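Local coordinates for protein annexin B22 (Schistosoma mansoni, PDB 4MDU) that binds acidic phospholipid membranes and aggregates liposomes in a calcium-dependent manner, takes part in host-parasite interaction and may lend structural integrity to the worm's tegument, at residues B[6-11]-B[68-73]. Numbering follows the deposited sequence.
Unlike the reference sequence in segment 6-11: Glu8 (reference Gly).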
ATOM      1  N   ILE B   6      16.175  -6.520  33.066  1.00 65.87           N
ATOM      2  CA  ILE B   6      14.917  -7.270  33.036  1.00 70.66           C
ATOM      3  C   ILE B   6      14.157  -7.057  31.728  1.00 70.10           C
ATOM      4  O   ILE B   6      14.218  -7.891  30.823  1.00 70.93           O
ATOM      5  CB  ILE B   6      14.014  -6.897  34.218  1.00 71.40           C
ATOM      6  CG1 ILE B   6      14.524  -5.616  34.887  1.00 72.36           C
ATOM      7  CG2 ILE B   6      13.962  -8.038  35.229  1.00 65.50           C
ATOM      8  CD1 ILE B   6      14.564  -4.410  33.977  1.00 72.74           C
ATOM      9  N   SER B   7      13.432  -5.946  31.639  1.00 62.99           N
ATOM     10  CA  SER B   7      12.802  -5.531  30.387  1.00 57.52           C
ATOM     11  C   SER B   7      12.889  -4.016  30.210  1.00 58.27           C
ATOM     12  O   SER B   7      12.624  -3.268  31.149  1.00 63.71           O
ATOM     13  CB  SER B   7      11.336  -5.953  30.335  1.00 51.94           C
ATOM     14  OG  SER B   7      10.675  -5.273  29.279  1.00 42.01           O
ATOM     15  N   GLU B   8      13.241  -3.573  29.005  1.00 45.14           N
ATOM     16  CA  GLU B   8      13.340  -2.154  28.713  1.00 43.13           C
ATOM     17  C   GLU B   8      11.959  -1.528  28.603  1.00 50.49           C
ATOM     18  O   GLU B   8      11.831  -0.302  28.514  1.00 42.17           O
ATOM     19  CB  GLU B   8      14.150  -1.907  27.440  1.00 41.39           C
ATOM     20  CG  GLU B   8      15.574  -2.440  27.533  1.00 52.83           C
ATOM     21  CD  GLU B   8      16.326  -1.927  28.768  1.00 61.87           C
ATOM     22  OE1 GLU B   8      15.948  -0.866  29.321  1.00 49.70           O
ATOM     23  OE2 GLU B   8      17.294  -2.597  29.191  1.00 70.51           O
ATOM     24  N   PHE B   9      10.928  -2.371  28.634  1.00 46.64           N
ATOM     25  CA  PHE B   9       9.556  -1.882  28.646  1.00 46.05           C
ATOM     26  C   PHE B   9       9.009  -1.732  30.064  1.00 57.06           C
ATOM     27  O   PHE B   9       8.041  -1.003  30.291  1.00 56.81           O
ATOM     28  CB  PHE B   9       8.638  -2.799  27.835  1.00 43.32           C
ATOM     29  CG  PHE B   9       8.460  -2.368  26.401  1.00 47.38           C
ATOM     30  CD1 PHE B   9       9.303  -1.422  25.839  1.00 41.65           C
ATOM     31  CD2 PHE B   9       7.439  -2.899  25.621  1.00 36.80           C
ATOM     32  CE1 PHE B   9       9.148  -1.023  24.528  1.00 34.27           C
ATOM     33  CE2 PHE B   9       7.273  -2.491  24.304  1.00 36.65           C
ATOM     34  CZ  PHE B   9       8.138  -1.546  23.759  1.00 29.27           C
ATOM     35  N   GLY B  10       9.622  -2.427  31.017  1.00 55.74           N
ATOM     36  CA  GLY B  10       9.072  -2.475  32.362  1.00 55.50           C
ATOM     37  C   GLY B  10       7.934  -3.480  32.500  1.00 54.23           C
ATOM     38  O   GLY B  10       7.514  -4.093  31.522  1.00 42.89           O
ATOM     39  N   ILE B  11       7.426  -3.631  33.721  1.00 54.96           N
ATOM     40  CA  ILE B  11       6.452  -4.671  34.039  1.00 54.94           C
ATOM     41  C   ILE B  11       5.312  -4.763  33.036  1.00 51.82           C
ATOM     42  O   ILE B  11       4.783  -5.854  32.788  1.00 55.39           O
ATOM     43  CB  ILE B  11       5.856  -4.506  35.452  1.00 56.36           C
ATOM     44  CG1 ILE B  11       6.946  -4.630  36.519  1.00 57.18           C
ATOM     45  CG2 ILE B  11       4.789  -5.557  35.695  1.00 55.71           C
ATOM     46  CD1 ILE B  11       7.793  -3.385  36.695  1.00 56.63           C
ATOM     47  N   ASN B  68       5.418 -10.400  28.536  1.00 26.33           N
ATOM     48  CA  ASN B  68       6.813 -10.140  28.205  1.00 32.18           C
ATOM     49  C   ASN B  68       7.693  -9.985  29.460  1.00 34.37           C
ATOM     50  O   ASN B  68       8.746 -10.603  29.571  1.00 33.68           O
ATOM     51  CB  ASN B  68       6.925  -8.899  27.321  1.00 28.12           C
ATOM     52  CG  ASN B  68       8.367  -8.507  27.050  1.00 35.90           C
ATOM     53  OD1 ASN B  68       9.049  -9.147  26.255  1.00 34.99           O
ATOM     54  ND2 ASN B  68       8.832  -7.440  27.698  1.00 26.93           N
ATOM     55  N   TYR B  69       7.247  -9.171  30.412  1.00 34.40           N
ATOM     56  CA  TYR B  69       7.966  -9.043  31.669  1.00 29.19           C
ATOM     57  C   TYR B  69       8.226 -10.402  32.347  1.00 35.37           C
ATOM     58  O   TYR B  69       9.358 -10.717  32.731  1.00 32.18           O
ATOM     59  CB  TYR B  69       7.268  -8.076  32.633  1.00 35.70           C
ATOM     60  CG  TYR B  69       8.081  -7.875  33.899  1.00 40.41           C
ATOM     61  CD1 TYR B  69       9.076  -6.903  33.965  1.00 48.84           C
ATOM     62  CD2 TYR B  69       7.883  -8.685  35.005  1.00 44.31           C
ATOM     63  CE1 TYR B  69       9.833  -6.735  35.105  1.00 54.20           C
ATOM     64  CE2 TYR B  69       8.641  -8.529  36.150  1.00 51.49           C
ATOM     65  CZ  TYR B  69       9.608  -7.553  36.196  1.00 62.85           C
ATOM     66  OH  TYR B  69      10.350  -7.398  37.345  1.00 77.80           O
ATOM     67  N   GLU B  70       7.191 -11.221  32.483  1.00 31.78           N
ATOM     68  CA  GLU B  70       7.402 -12.535  33.075  1.00 35.60           C
ATOM     69  C   GLU B  70       8.358 -13.410  32.247  1.00 35.64           C
ATOM     70  O   GLU B  70       9.215 -14.104  32.802  1.00 32.84           O
ATOM     71  CB  GLU B  70       6.072 -13.234  33.315  1.00 33.81           C
ATOM     72  CG  GLU B  70       5.190 -12.493  34.307  1.00 36.53           C
ATOM     73  CD  GLU B  70       3.740 -12.949  34.265  1.00 41.97           C
ATOM     74  OE1 GLU B  70       3.307 -13.518  33.239  1.00 42.50           O
ATOM     75  OE2 GLU B  70       3.030 -12.731  35.263  1.00 41.23           O
ATOM     76  N   ARG B  71       8.226 -13.370  30.924  1.00 27.40           N
ATOM     77  CA  ARG B  71       9.073 -14.212  30.085  1.00 32.96           C
ATOM     78  C   ARG B  71      10.536 -13.844  30.340  1.00 38.45           C
ATOM     79  O   ARG B  71      11.371 -14.706  30.599  1.00 37.35           O
ATOM     80  CB  ARG B  71       8.702 -14.096  28.596  1.00 31.08           C
ATOM     81  CG  ARG B  71       7.279 -14.610  28.272  1.00 34.39           C
ATOM     82  CD  ARG B  71       7.032 -14.810  26.780  1.00 23.30           C
ATOM     83  NE  ARG B  71       7.079 -13.551  26.030  1.00 26.56           N
ATOM     84  CZ  ARG B  71       6.027 -12.767  25.809  1.00 30.47           C
ATOM     85  NH1 ARG B  71       4.835 -13.095  26.283  1.00 31.15           N
ATOM     86  NH2 ARG B  71       6.166 -11.650  25.112  1.00 34.35           N
ATOM     87  N   GLN B  72      10.824 -12.552  30.292  1.00 34.92           N
ATOM     88  CA  GLN B  72      12.162 -12.054  30.586  1.00 38.80           C
ATOM     89  C   GLN B  72      12.588 -12.415  32.005  1.00 39.63           C
ATOM     90  O   GLN B  72      13.735 -12.814  32.231  1.00 35.09           O
ATOM     91  CB  GLN B  72      12.224 -10.549  30.347  1.00 33.05           C
ATOM     92  CG  GLN B  72      11.949 -10.197  28.888  1.00 34.47           C
ATOM     93  CD  GLN B  72      12.899 -10.913  27.944  1.00 40.49           C
ATOM     94  OE1 GLN B  72      14.095 -10.666  27.963  1.00 43.87           O
ATOM     95  NE2 GLN B  72      12.368 -11.816  27.130  1.00 35.66           N
ATOM     96  N   GLU B  73      11.666 -12.307  32.959  1.00 31.97           N
ATOM     97  CA  GLU B  73      11.954 -12.793  34.304  1.00 31.42           C
ATOM     98  C   GLU B  73      12.358 -14.249  34.241  1.00 35.76           C
ATOM     99  O   GLU B  73      13.221 -14.693  34.994  1.00 39.91           O
ATOM    100  CB  GLU B  73      10.745 -12.647  35.208  1.00 41.48           C
ATOM    101  CG  GLU B  73      10.504 -11.250  35.690  1.00 48.40           C
ATOM    102  CD  GLU B  73      10.788 -11.121  37.163  1.00 70.02           C
ATOM    103  OE1 GLU B  73       9.839 -11.269  37.966  1.00 76.04           O
ATOM    104  OE2 GLU B  73      11.964 -10.889  37.521  1.00 74.74           O
TER
HETATM  105  O   HOH W   1      16.086  -8.795  28.868  1.00 54.36           O
HETATM  106  O   HOH W   2       6.992  -5.781  29.446  1.00 34.40           O
HETATM  107  O   HOH W   3       4.931  -7.215  30.030  1.00 31.97           O
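Ile6 and Ile11, the two ends of segment 6-11 in the loop before helix 38-48, come closest to Gln72 and Tyr69 on the first turns of helix 68-82, with CA atoms 6.0 and 5.2 Å apart. Between them the loop bows out through a tight turn, closed by Gly10 N donating to Ser7 O and by an ST turn in which Phe9 N donates to Ser7 OG (3.0 Å). The Tyr69 ring lies across the mouth of the bow, between Ile6 and Ile11. Tyr69 CG lies anti to the backbone N (chi1 -176°), which carries the ring away from the bend; Ile11 lies alongside, pointing the same way, and sets CG1 over the centre of one face, a CH-pi contact 3.9 Å from the Tyr69 centroid. Ile6 CB approaches the ring obliquely, 4.3 Å from Tyr69 CE1, while Ile6 O rests on Gln72 CB at 3.4 Å. Three waters bridge the backbones and polar ends: Ile6 O to Gln72 OE1, Gly10 O to Asn68 ND2, and Ile11 O to Tyr69 N, an amide of the first helical turn. Asp108 ties both sides, its OD1 bonded to Ser7 OG and to Asn68 ND2; Asn68 OD1 accepts from Thr109 N, and Gln72 NE2 donates to Ile106 O. The N-terminal tail packs on the first annexin repeat, away from the calcium sites, with Phe9 reaching on to helices 109-122 and 140-156 of the second.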